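Long-range contacts in putative diflavin flavoprotein A 3 (Synechocystis sp., PDB 6H0C), which probably passes electrons from NADH to oxygen, reducing it to water, and is represented here by its flavodiiron core without the flavin reductase domain: residues P152-Q157 with T170-G175; F199-A204 with I276-T281; A255-L260 with G284-A289; E298-A303 with G330-N335; A308-G313 with K338-G343. One frame throughout, in Å; residues are numbered along the deposited sequence.

Contact 1 (P152-Q157 with T170-G175); sequences PRYPGQ and TDKLFG. With FLC (citrate anion), chain B.
Lys-172 turns sharply at its second torsion (chi2 -78°), and this bend carries its aliphatic chain across the ring of Tyr-154, which is set with CG beside its own backbone N (chi1 -59°). The lysine CG lies over one face of the ring, 3.7 Å from the centroid of Tyr-154, a CH-pi contact in which the two side chains cross at about a right angle. Arg-153 CG covers the opposite face. Beyond the ring, Lys-172 NZ grips two carboxylate groups of one citrate ion, at OA1 (2.8 Å) and OB1 (2.9 Å). Tyr-154 OH donates to the same OA1 over 2.7 Å, and Arg-153 NH1 holds OA2 at 3.0 Å. These two segments line the pocket of the metallo-beta-lactamase domain that probably corresponds to the diiron site of canonical flavodiiron proteins; here an anion, probably from the crystallisation liquor, is gathered among basic groups that include Lys-26 and Arg-88. Gln-157 reaches across in an extended chain, with OE1 3.3 Å from Lys-172 CB and NE2 against the branch of Leu-173. That NE2 is hydrogen-bonded to Thr-149 OG1, while Asp-171 OD1 is taken by His-83, whose ring meets Tyr-154 edge-to-face.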
# COMPACT_ATOMS: atom_id res chain seq x y z
N PRO A 152 -3.27 6.72 -0.61
CA PRO A 152 -2.00 7.41 -0.88
C PRO A 152 -0.88 6.44 -1.22
O PRO A 152 -0.11 6.66 -2.16
CB PRO A 152 -1.72 8.16 0.43
CG PRO A 152 -3.10 8.44 0.96
CD PRO A 152 -3.92 7.21 0.62
N ARG A 153 -0.80 5.35 -0.48
CA ARG A 153 0.28 4.40 -0.69
C ARG A 153 0.03 3.50 -1.90
O ARG A 153 0.98 3.01 -2.53
CB ARG A 153 0.49 3.56 0.57
CG ARG A 153 1.74 2.72 0.49
CD ARG A 153 2.08 2.08 1.81
NE ARG A 153 3.12 1.08 1.59
CZ ARG A 153 3.50 0.21 2.51
NH1 ARG A 153 4.44 -0.68 2.23
NH2 ARG A 153 2.93 0.22 3.71
N TYR A 154 -1.23 3.28 -2.23
CA TYR A 154 -1.59 2.46 -3.39
C TYR A 154 -2.56 3.20 -4.28
O TYR A 154 -3.75 2.87 -4.33
CB TYR A 154 -2.17 1.12 -2.94
CG TYR A 154 -1.18 0.37 -2.10
CD1 TYR A 154 -0.04 -0.20 -2.68
CD2 TYR A 154 -1.33 0.28 -0.72
CE1 TYR A 154 0.89 -0.87 -1.91
CE2 TYR A 154 -0.38 -0.39 0.06
CZ TYR A 154 0.72 -0.96 -0.54
OH TYR A 154 1.65 -1.63 0.21
N PRO A 155 -2.06 4.20 -5.01
CA PRO A 155 -2.92 5.05 -5.83
C PRO A 155 -3.63 4.26 -6.93
O PRO A 155 -4.73 4.63 -7.35
CB PRO A 155 -1.94 6.07 -6.43
CG PRO A 155 -0.77 6.07 -5.50
CD PRO A 155 -0.65 4.64 -5.04
N GLY A 156 -3.01 3.18 -7.38
CA GLY A 156 -3.58 2.40 -8.46
C GLY A 156 -4.34 1.19 -7.99
O GLY A 156 -4.65 0.30 -8.78
N GLN A 157 -4.66 1.14 -6.70
CA GLN A 157 -5.24 -0.08 -6.15
C GLN A 157 -6.60 -0.38 -6.78
O GLN A 157 -7.44 0.51 -6.95
CB GLN A 157 -5.38 -0.01 -4.64
CG GLN A 157 -5.83 -1.31 -4.01
CD GLN A 157 -5.83 -1.23 -2.50
OE1 GLN A 157 -4.79 -1.42 -1.86
NE2 GLN A 157 -6.97 -0.93 -1.92
N THR A 170 -9.06 -8.60 -2.97
CA THR A 170 -8.97 -7.35 -2.21
C THR A 170 -7.59 -6.73 -2.16
O THR A 170 -7.41 -5.68 -1.53
CB THR A 170 -9.44 -7.55 -0.75
OG1 THR A 170 -8.63 -8.54 -0.12
CG2 THR A 170 -10.91 -8.00 -0.71
N ASP A 171 -6.61 -7.36 -2.80
CA ASP A 171 -5.26 -6.79 -2.88
C ASP A 171 -4.78 -6.46 -1.45
O ASP A 171 -4.79 -7.33 -0.58
CB ASP A 171 -5.25 -5.56 -3.81
CG ASP A 171 -3.83 -5.06 -4.15
OD1 ASP A 171 -3.09 -5.76 -4.88
OD2 ASP A 171 -3.47 -3.95 -3.71
N LYS A 172 -4.42 -5.20 -1.20
CA LYS A 172 -3.83 -4.85 0.08
C LYS A 172 -4.85 -4.78 1.22
O LYS A 172 -4.46 -4.73 2.38
CB LYS A 172 -3.08 -3.53 -0.04
CG LYS A 172 -1.81 -3.63 -0.87
CD LYS A 172 -0.66 -4.28 -0.07
CE LYS A 172 0.56 -4.52 -0.97
NZ LYS A 172 1.78 -4.91 -0.19
N LEU A 173 -6.14 -4.79 0.90
CA LEU A 173 -7.14 -4.76 1.97
C LEU A 173 -7.39 -6.14 2.60
O LEU A 173 -7.44 -7.16 1.89
CB LEU A 173 -8.47 -4.21 1.44
CG LEU A 173 -8.47 -2.75 0.99
CD1 LEU A 173 -9.78 -2.39 0.29
CD2 LEU A 173 -8.24 -1.86 2.21
N PHE A 174 -7.54 -6.17 3.92
CA PHE A 174 -8.00 -7.34 4.66
C PHE A 174 -6.95 -8.44 4.84
O PHE A 174 -7.28 -9.58 5.19
CB PHE A 174 -9.24 -7.95 3.99
CG PHE A 174 -10.46 -7.08 4.09
CD1 PHE A 174 -10.94 -6.68 5.32
CD2 PHE A 174 -11.12 -6.67 2.95
CE1 PHE A 174 -12.06 -5.87 5.42
CE2 PHE A 174 -12.26 -5.87 3.04
CZ PHE A 174 -12.72 -5.47 4.28
N GLY A 175 -5.68 -8.11 4.63
CA GLY A 175 -4.64 -9.12 4.68
C GLY A 175 -3.90 -9.15 6.01
O GLY A 175 -4.29 -8.49 6.97
CAC FLC B . 4.69 -2.49 -1.22
CA FLC B . 5.78 -3.13 -2.05
CB FLC B . 5.69 -4.64 -2.17
CBC FLC B . 4.38 -5.11 -2.78
CG FLC B . 6.81 -5.08 -3.10
CGC FLC B . 6.90 -6.59 -3.16
OA1 FLC B . 3.53 -2.98 -1.17
OA2 FLC B . 4.96 -1.44 -0.59
OB1 FLC B . 3.68 -5.94 -2.15
OB2 FLC B . 3.99 -4.67 -3.89
OG1 FLC B . 7.81 -7.19 -2.52
OG2 FLC B . 6.06 -7.25 -3.83
OHB FLC B . 5.85 -5.25 -0.91

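Contact 2 (F199-A204 with I276-T281); sequences FDCLLA and IARGIT
Cys-201 and Arg-278 bring the two helices closest, with their CA atoms 5.8 Å apart, yet the side chains meet only lightly, Cys-201 SG lying 4.3 Å from Arg-278 CD. The end at Ala-204 and Thr-281 is buried but loosely apposed: the methyls Ala-204 CB and Thr-281 CG2 approach to 4.4 Å, and both residues also rest on Gln-251 of helix 237-253. Beside them a water bridges the two helices, donating to Asp-200 O over 2.6 Å and lying 2.7 Å from Thr-281 OG1. This is a seam between domains, joining the end of helix 189-202 in the metallo-hydrolase part to helix 268-281, which follows strand 257-262 in the flavodoxin-like fold. The partly exposed side, by contrast, covers more surface and comes closer. Arg-278 bends at its second torsion (chi2 62°), and NH1 arrives beside Asp-200 OD2 in a long salt bridge of 3.5 Å. The carboxylate stands obliquely to the guanidinium although the two planes are turned only 23° apart, and NH1 is almost as near to the CB of Asp-200 as to its oxygen. The other carboxylate oxygen, OD1, forms a salt bridge with Arg-196, one turn earlier in the same helix.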
# COMPACT_ATOMS: atom_id res chain seq x y z
N PHE A 199 -3.60 -3.60 9.76
CA PHE A 199 -4.45 -2.41 9.62
C PHE A 199 -3.74 -1.14 10.08
O PHE A 199 -3.72 -0.14 9.37
CB PHE A 199 -5.75 -2.58 10.40
CG PHE A 199 -6.64 -1.36 10.33
CD1 PHE A 199 -6.47 -0.31 11.22
CD2 PHE A 199 -7.63 -1.27 9.37
CE1 PHE A 199 -7.28 0.81 11.16
CE2 PHE A 199 -8.45 -0.15 9.31
CZ PHE A 199 -8.27 0.89 10.20
N ASP A 200 -3.17 -1.19 11.28
CA ASP A 200 -2.51 -0.04 11.88
C ASP A 200 -1.37 0.50 11.04
O ASP A 200 -1.22 1.72 10.89
CB ASP A 200 -1.98 -0.40 13.26
CG ASP A 200 -3.10 -0.60 14.28
OD1 ASP A 200 -4.26 -0.21 13.99
OD2 ASP A 200 -2.80 -1.12 15.38
N CYS A 201 -0.55 -0.38 10.48
CA CYS A 201 0.60 0.06 9.70
C CYS A 201 0.22 0.56 8.31
O CYS A 201 0.76 1.56 7.85
CB CYS A 201 1.62 -1.07 9.58
SG CYS A 201 2.43 -1.48 11.14
N LEU A 202 -0.69 -0.16 7.65
CA LEU A 202 -0.99 0.08 6.24
C LEU A 202 -2.20 0.96 5.97
O LEU A 202 -2.25 1.66 4.96
CB LEU A 202 -1.19 -1.26 5.51
CG LEU A 202 0.05 -1.92 4.91
CD1 LEU A 202 0.93 -2.54 5.98
CD2 LEU A 202 -0.34 -2.96 3.88
N LEU A 203 -3.20 0.91 6.85
CA LEU A 203 -4.51 1.47 6.49
C LEU A 203 -4.95 2.65 7.36
O LEU A 203 -5.68 3.53 6.88
CB LEU A 203 -5.57 0.35 6.55
CG LEU A 203 -5.25 -0.86 5.66
CD1 LEU A 203 -6.33 -1.93 5.78
CD2 LEU A 203 -5.04 -0.43 4.20
N ALA A 204 -4.50 2.69 8.61
CA ALA A 204 -4.86 3.77 9.52
C ALA A 204 -4.52 5.16 8.97
O ALA A 204 -5.29 6.10 9.15
CB ALA A 204 -4.20 3.55 10.88
N ILE A 276 7.20 6.62 10.72
CA ILE A 276 6.79 7.80 11.46
C ILE A 276 5.27 7.81 11.72
O ILE A 276 4.83 8.09 12.83
CB ILE A 276 7.20 9.09 10.73
CG1 ILE A 276 8.73 9.20 10.69
CG2 ILE A 276 6.58 10.32 11.39
CD1 ILE A 276 9.25 10.30 9.81
N ALA A 277 4.49 7.47 10.70
CA ALA A 277 3.04 7.44 10.86
C ALA A 277 2.61 6.48 11.97
O ALA A 277 1.73 6.78 12.76
CB ALA A 277 2.37 7.06 9.54
N ARG A 278 3.25 5.31 12.01
CA ARG A 278 2.89 4.31 13.00
C ARG A 278 3.20 4.81 14.41
O ARG A 278 2.44 4.56 15.36
CB ARG A 278 3.60 2.99 12.68
CG ARG A 278 3.66 1.98 13.82
CD ARG A 278 2.30 1.51 14.29
NE ARG A 278 2.48 0.43 15.26
CZ ARG A 278 1.52 -0.08 16.02
NH1 ARG A 278 0.29 0.40 15.95
NH2 ARG A 278 1.81 -1.07 16.87
N GLY A 279 4.30 5.54 14.55
CA GLY A 279 4.63 6.15 15.83
C GLY A 279 3.56 7.14 16.27
O GLY A 279 3.23 7.23 17.46
N ILE A 280 3.00 7.88 15.31
CA ILE A 280 1.95 8.85 15.61
C ILE A 280 0.64 8.16 15.97
O ILE A 280 0.03 8.47 17.01
CB ILE A 280 1.71 9.81 14.43
CG1 ILE A 280 2.93 10.70 14.20
CG2 ILE A 280 0.49 10.70 14.68
CD1 ILE A 280 2.82 11.57 12.96
N THR A 281 0.19 7.23 15.13
CA THR A 281 -1.11 6.59 15.33
C THR A 281 -1.13 5.70 16.57
O THR A 281 -2.16 5.59 17.25
CB THR A 281 -1.55 5.75 14.10
OG1 THR A 281 -0.59 4.72 13.86
CG2 THR A 281 -1.70 6.63 12.87
O HOH W 1 -0.03 4.03 11.26

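Contact 3 (A255-L260 with G284-A289); sequences ALNVAL and GVAVTA
Two donors grip Thr-288 OG1: Asn-257 ND2 donates to it over 3.0 Å across the strand pair, and Lys-306 NZ of helix 297-306 is hydrogen-bonded to it as well. The bond from the asparagine is fairly straight (162° at the hydrogen), and the hydroxyl lies close to the amide plane. Asn-257 gets there with CG anti to its own N (chi1 171°), which swings the amide along the sheet surface above Ala-286 CB. Beneath this bridge the backbones are stitched in parallel by four N-H...O bonds, of which Val-258 N to Ala-286 O is the shortest at 2.8 Å; Thr-288 N to Val-258 O follows at 2.9 Å. The strands are the first and last elements of a beta-alpha-beta crossover through helix 268-281. In the parallel five-stranded sheet of the flavodoxin-like fold, ordered 2-1-3-4-5, 286-291 is the edge strand and 257-262 its inner neighbour. On the face away from Asn-257 and Thr-288, Val-285 CG1 touches Val-258 CG2 at 3.9 Å, and Val-287 CG1 packs against Leu-260 CB at the same distance of 3.9 Å. Helices 268-281 and 382-404 cover this apolar face. Where the two segments begin, one water accepts from Leu-256 N (2.8 Å) and donates to Gly-284 O (3.0 Å).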
# COMPACT_ATOMS: atom_id res chain seq x y z
N ALA A 255 -8.97 13.13 18.49
CA ALA A 255 -9.07 14.58 18.63
C ALA A 255 -8.05 15.32 17.78
O ALA A 255 -8.33 16.40 17.26
CB ALA A 255 -8.91 14.97 20.09
N LEU A 256 -6.87 14.73 17.65
CA LEU A 256 -5.79 15.39 16.94
C LEU A 256 -5.45 14.64 15.66
O LEU A 256 -5.62 13.42 15.58
CB LEU A 256 -4.57 15.51 17.85
CG LEU A 256 -4.77 16.48 19.03
CD1 LEU A 256 -3.57 16.48 19.96
CD2 LEU A 256 -5.06 17.92 18.54
N ASN A 257 -4.98 15.38 14.67
CA ASN A 257 -4.63 14.79 13.38
C ASN A 257 -3.34 15.39 12.82
O ASN A 257 -3.08 16.59 12.97
CB ASN A 257 -5.77 14.99 12.38
CG ASN A 257 -5.39 14.59 10.97
OD1 ASN A 257 -4.65 15.31 10.30
ND2 ASN A 257 -5.91 13.45 10.50
N VAL A 258 -2.53 14.55 12.18
CA VAL A 258 -1.31 15.02 11.54
C VAL A 258 -1.39 14.79 10.05
O VAL A 258 -1.72 13.69 9.61
CB VAL A 258 -0.05 14.30 12.09
CG1 VAL A 258 1.18 14.66 11.24
CG2 VAL A 258 0.17 14.64 13.56
N ALA A 259 -1.10 15.83 9.27
CA ALA A 259 -0.97 15.71 7.82
C ALA A 259 0.46 15.29 7.49
O ALA A 259 1.41 16.01 7.79
CB ALA A 259 -1.32 17.01 7.13
N LEU A 260 0.61 14.11 6.91
CA LEU A 260 1.92 13.55 6.63
C LEU A 260 2.11 13.50 5.13
O LEU A 260 1.58 12.62 4.46
CB LEU A 260 2.07 12.16 7.24
CG LEU A 260 3.28 11.30 6.85
CD1 LEU A 260 4.56 11.99 7.25
CD2 LEU A 260 3.18 9.94 7.52
N GLY A 284 -2.17 7.43 19.63
CA GLY A 284 -3.54 7.93 19.73
C GLY A 284 -3.82 9.21 18.97
O GLY A 284 -4.80 9.90 19.24
N VAL A 285 -2.95 9.54 18.01
CA VAL A 285 -3.17 10.69 17.14
C VAL A 285 -3.38 10.18 15.71
O VAL A 285 -2.65 9.28 15.26
CB VAL A 285 -1.99 11.68 17.21
CG1 VAL A 285 -2.10 12.77 16.14
CG2 VAL A 285 -1.90 12.29 18.61
N ALA A 286 -4.38 10.72 15.02
CA ALA A 286 -4.70 10.31 13.66
C ALA A 286 -3.67 10.82 12.65
O ALA A 286 -3.07 11.88 12.86
CB ALA A 286 -6.10 10.80 13.27
N VAL A 287 -3.48 10.07 11.57
CA VAL A 287 -2.62 10.50 10.47
C VAL A 287 -3.38 10.47 9.15
O VAL A 287 -4.03 9.48 8.83
CB VAL A 287 -1.36 9.63 10.33
CG1 VAL A 287 -0.56 10.03 9.08
CG2 VAL A 287 -0.49 9.72 11.59
N THR A 288 -3.29 11.57 8.41
CA THR A 288 -3.77 11.65 7.05
C THR A 288 -2.54 11.69 6.15
O THR A 288 -1.90 12.72 5.98
CB THR A 288 -4.65 12.88 6.80
OG1 THR A 288 -5.87 12.75 7.54
CG2 THR A 288 -4.97 13.04 5.32
N ALA A 289 -2.20 10.53 5.60
CA ALA A 289 -1.10 10.46 4.67
C ALA A 289 -1.45 11.16 3.36
O ALA A 289 -2.58 11.08 2.88
CB ALA A 289 -0.73 9.00 4.41
O HOH W 2 -6.09 12.60 19.23

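Contact 4 (E298-A303 with G330-N335); sequences EEIKEA and GITLAN
Lys-301 and Ile-331 meet between two helices that lie side by side on one face of the flavodoxin-like sheet, their local axes 9.6 Å apart and crossing at -39°. From CB the lysine chain turns beside its backbone N to CG, the atom that does the touching. CG sits 3.8 Å from Ile-331 CG2 and 3.9 Å from Asn-335 ND2, so that one methylene bears against a methyl and an amide nitrogen of successive turns of the partner helix. From there the chain runs on extended through CD and CE, leaving the helix 330-335 behind, and NZ ends in a salt bridge with Glu-298 OE2 (3.2 Å), one turn back in its own helix. NZ meets OE2 on the syn side, somewhat out of the carboxylate plane. Closer to the sheet the contact becomes apolar. Ile-300 CG2 packs on Ile-331 CG2 at 3.8 Å, with the two isoleucines crossing at about a right angle; Ile-331 CG2 is thus shared between Ile-300 and Lys-301. Further in, Ile-300 also rests on Ile-290 of strand 286-291, while Thr-332 leans on Phe-310 and Phe-312 of strand 309-313 and bonds through its hydroxyl to Ala-328 O. Asn-335 folds its amide back onto its own helix, and ND2 donates to Ile-331 O over 2.7 Å, nearly in the amide plane and nearly straight (164° at the hydrogen).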
# COMPACT_ATOMS: atom_id res chain seq x y z
N GLU A 298 -6.71 20.23 -3.61
CA GLU A 298 -7.78 20.30 -2.63
C GLU A 298 -7.57 19.28 -1.50
O GLU A 298 -7.86 19.57 -0.34
CB GLU A 298 -9.13 20.09 -3.32
CG GLU A 298 -9.43 21.18 -4.35
CD GLU A 298 -9.34 22.59 -3.77
OE1 GLU A 298 -9.90 22.82 -2.68
OE2 GLU A 298 -8.69 23.46 -4.39
N GLU A 299 -7.03 18.11 -1.83
CA GLU A 299 -6.68 17.13 -0.81
C GLU A 299 -5.72 17.72 0.21
O GLU A 299 -5.88 17.54 1.42
CB GLU A 299 -6.03 15.89 -1.42
CG GLU A 299 -6.95 14.90 -2.07
CD GLU A 299 -6.18 13.69 -2.54
OE1 GLU A 299 -5.46 13.09 -1.71
OE2 GLU A 299 -6.26 13.36 -3.75
N ILE A 300 -4.70 18.41 -0.30
CA ILE A 300 -3.67 18.94 0.58
C ILE A 300 -4.24 20.07 1.42
O ILE A 300 -3.99 20.13 2.62
CB ILE A 300 -2.44 19.41 -0.21
CG1 ILE A 300 -1.77 18.21 -0.89
CG2 ILE A 300 -1.45 20.09 0.72
CD1 ILE A 300 -0.74 18.59 -1.91
N LYS A 301 -5.03 20.94 0.80
CA LYS A 301 -5.68 22.00 1.54
C LYS A 301 -6.54 21.43 2.67
O LYS A 301 -6.44 21.90 3.80
CB LYS A 301 -6.55 22.86 0.63
CG LYS A 301 -5.79 23.76 -0.32
CD LYS A 301 -6.75 24.49 -1.24
CE LYS A 301 -6.01 25.27 -2.32
NZ LYS A 301 -6.97 25.88 -3.28
N GLU A 302 -7.37 20.44 2.37
CA GLU A 302 -8.28 19.87 3.37
C GLU A 302 -7.52 19.22 4.51
O GLU A 302 -7.90 19.34 5.68
CB GLU A 302 -9.23 18.85 2.74
CG GLU A 302 -10.13 19.41 1.64
CD GLU A 302 -10.99 20.59 2.09
OE1 GLU A 302 -12.24 20.45 2.09
OE2 GLU A 302 -10.43 21.65 2.43
N ALA A 303 -6.45 18.51 4.18
CA ALA A 303 -5.64 17.87 5.20
C ALA A 303 -5.05 18.93 6.13
O ALA A 303 -5.18 18.83 7.35
CB ALA A 303 -4.55 17.03 4.57
N GLY A 330 4.23 24.95 -1.30
CA GLY A 330 3.55 26.20 -1.54
C GLY A 330 2.13 26.21 -0.98
O GLY A 330 1.70 27.17 -0.35
N ILE A 331 1.41 25.12 -1.23
CA ILE A 331 0.04 25.00 -0.74
C ILE A 331 0.04 24.97 0.78
O ILE A 331 -0.82 25.58 1.42
CB ILE A 331 -0.65 23.75 -1.31
CG1 ILE A 331 -0.74 23.84 -2.84
CG2 ILE A 331 -2.04 23.57 -0.69
CD1 ILE A 331 -1.17 22.55 -3.52
N THR A 332 1.01 24.28 1.36
CA THR A 332 1.09 24.18 2.81
C THR A 332 1.39 25.55 3.43
O THR A 332 0.73 25.97 4.37
CB THR A 332 2.15 23.16 3.25
OG1 THR A 332 1.78 21.86 2.76
CG2 THR A 332 2.27 23.10 4.77
N LEU A 333 2.38 26.26 2.88
CA LEU A 333 2.72 27.58 3.40
C LEU A 333 1.56 28.56 3.22
O LEU A 333 1.31 29.41 4.08
CB LEU A 333 3.98 28.14 2.72
CG LEU A 333 5.30 27.47 3.09
CD1 LEU A 333 6.43 28.02 2.26
CD2 LEU A 333 5.59 27.67 4.56
N ALA A 334 0.85 28.45 2.10
CA ALA A 334 -0.27 29.35 1.82
C ALA A 334 -1.45 29.10 2.75
O ALA A 334 -2.31 29.95 2.90
CB ALA A 334 -0.71 29.24 0.37
N ASN A 335 -1.50 27.92 3.37
CA ASN A 335 -2.69 27.55 4.12
C ASN A 335 -2.51 27.22 5.59
O ASN A 335 -3.47 27.33 6.36
CB ASN A 335 -3.36 26.36 3.44
CG ASN A 335 -4.03 26.75 2.16
OD1 ASN A 335 -5.12 27.32 2.16
ND2 ASN A 335 -3.37 26.45 1.04

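Contact 5 (A308-G313 with K338-G343); sequences AGFIFG and KTQLCG
A parallel strand pair at the heart of the flavodoxin-like sheet places Phe-310 beside Gln-340 and Cys-342. The ring is directed there by the first torsion of Phe-310 (chi1 61°), which sets CG between the backbone N and carbonyl carbon. Gln-340 OE1 lies at the ring edge, 3.5 Å from Phe-310 CD2, with amide and ring planes 70° apart; this oxygen is also hydrogen-bonded to Ser-307 OG. Across from it Cys-342 SG stands obliquely to the ring, 4.7 Å from the Phe-310 centroid, a sulfur-aromatic contact. Phe-362 and Phe-367 meet the same ring edge-to-face. The two strands belong to a beta-alpha-beta unit whose connecting helix, 323-335, covers the Phe-310 face, while helix 382-404 lies behind Ile-311 and Leu-341. Their bonds are uneven. Leu-341 N donates to Ala-308 O over 3.2 Å. Phe-310 N donates to Leu-341 O over 2.9 Å and Phe-312 N to Gly-343 O over 2.9 Å, whereas Gly-343 N to Phe-310 O is bent and weak. Gly-309 has no side chain on the crowded side, and its CA comes within 3.1 Å of Leu-341 O. One water donates to Ala-308 O over 2.8 Å and also to Thr-339 O.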
# COMPACT_ATOMS: atom_id res chain seq x y z
N ALA A 308 -3.37 19.32 13.19
CA ALA A 308 -2.76 20.05 14.29
C ALA A 308 -1.26 20.19 14.03
O ALA A 308 -0.59 21.05 14.61
CB ALA A 308 -3.02 19.34 15.62
N GLY A 309 -0.75 19.31 13.18
CA GLY A 309 0.64 19.36 12.77
C GLY A 309 0.76 18.79 11.37
O GLY A 309 -0.16 18.10 10.90
N PHE A 310 1.86 19.09 10.69
CA PHE A 310 2.16 18.49 9.39
C PHE A 310 3.63 18.10 9.33
O PHE A 310 4.47 18.70 10.01
CB PHE A 310 1.81 19.43 8.23
CG PHE A 310 2.58 20.74 8.24
CD1 PHE A 310 3.80 20.84 7.60
CD2 PHE A 310 2.07 21.86 8.89
CE1 PHE A 310 4.50 22.04 7.61
CE2 PHE A 310 2.77 23.05 8.90
CZ PHE A 310 3.99 23.14 8.26
N ILE A 311 3.93 17.10 8.51
CA ILE A 311 5.28 16.57 8.37
C ILE A 311 5.59 16.35 6.89
O ILE A 311 4.78 15.77 6.18
CB ILE A 311 5.44 15.24 9.12
CG1 ILE A 311 5.08 15.41 10.60
CG2 ILE A 311 6.84 14.68 8.94
CD1 ILE A 311 5.15 14.12 11.43
N PHE A 312 6.74 16.84 6.42
CA PHE A 312 7.17 16.62 5.04
C PHE A 312 8.31 15.60 4.96
O PHE A 312 9.27 15.67 5.74
CB PHE A 312 7.64 17.93 4.39
CG PHE A 312 6.55 18.71 3.68
CD1 PHE A 312 6.63 18.96 2.31
CD2 PHE A 312 5.46 19.22 4.37
CE1 PHE A 312 5.65 19.69 1.65
CE2 PHE A 312 4.47 19.95 3.72
CZ PHE A 312 4.56 20.18 2.35
N GLY A 313 8.19 14.66 4.02
CA GLY A 313 9.23 13.67 3.77
C GLY A 313 9.62 13.74 2.30
O GLY A 313 8.77 13.67 1.42
N LYS A 338 0.63 29.20 11.64
CA LYS A 338 1.94 29.03 12.26
C LYS A 338 1.88 28.29 13.61
O LYS A 338 2.91 27.93 14.17
CB LYS A 338 2.63 30.39 12.45
CG LYS A 338 3.04 31.09 11.16
CD LYS A 338 3.92 32.30 11.45
CE LYS A 338 4.32 33.05 10.18
NZ LYS A 338 5.31 34.14 10.47
N THR A 339 0.67 28.05 14.12
CA THR A 339 0.52 27.29 15.36
C THR A 339 0.67 25.80 15.11
O THR A 339 0.84 25.02 16.04
CB THR A 339 -0.84 27.51 16.03
OG1 THR A 339 -1.88 27.11 15.13
CG2 THR A 339 -1.03 28.98 16.40
N GLN A 340 0.58 25.38 13.85
CA GLN A 340 0.74 23.97 13.54
C GLN A 340 2.17 23.52 13.82
O GLN A 340 3.14 24.22 13.51
CB GLN A 340 0.38 23.68 12.07
CG GLN A 340 -1.13 23.67 11.78
CD GLN A 340 -1.50 22.61 10.74
OE1 GLN A 340 -0.89 21.53 10.69
NE2 GLN A 340 -2.50 22.91 9.91
N LEU A 341 2.30 22.34 14.43
CA LEU A 341 3.61 21.75 14.67
C LEU A 341 4.17 21.17 13.37
O LEU A 341 3.43 20.59 12.57
CB LEU A 341 3.50 20.68 15.75
CG LEU A 341 4.81 20.22 16.36
CD1 LEU A 341 5.51 21.39 17.02
CD2 LEU A 341 4.58 19.08 17.36
N CYS A 342 5.47 21.34 13.16
CA CYS A 342 6.11 20.96 11.90
C CYS A 342 7.15 19.86 12.09
O CYS A 342 7.72 19.71 13.17
CB CYS A 342 6.76 22.19 11.27
SG CYS A 342 7.68 21.84 9.77
N GLY A 343 7.41 19.09 11.03
CA GLY A 343 8.44 18.08 11.04
C GLY A 343 8.98 17.81 9.65
O GLY A 343 8.24 17.90 8.66
O HOH W 3 -0.71 22.32 17.05

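How the contacts relate
Of the five contacts, only contact 1 includes the citrate, and segment 199-204 of contact 2 packs behind it: Arg-153 NH2, whose guanidinium holds the citrate, lies 3.8 Å from Leu-202 CG. Contact 2 joins the metallo-hydrolase and flavodoxin-like parts, and its Ile-280 CG2 lies 3.4 Å from Val-287 CG2 of contact 3. Contact 1 also touches contact 3 directly, Pro-152 CG coming within 3.3 Å of Ala-289 O. Contacts 3 and 5 share one sheet, with centres 11 Å apart, and Asn-257 O and Ala-308 N probably hydrogen-bond between them at 2.8 Å. Contact 4 lies over that sheet, its Thr-332 CG2 3.8 Å from Phe-310 CE1. Contact 5 is about 27 Å from contact 1, measured between centres.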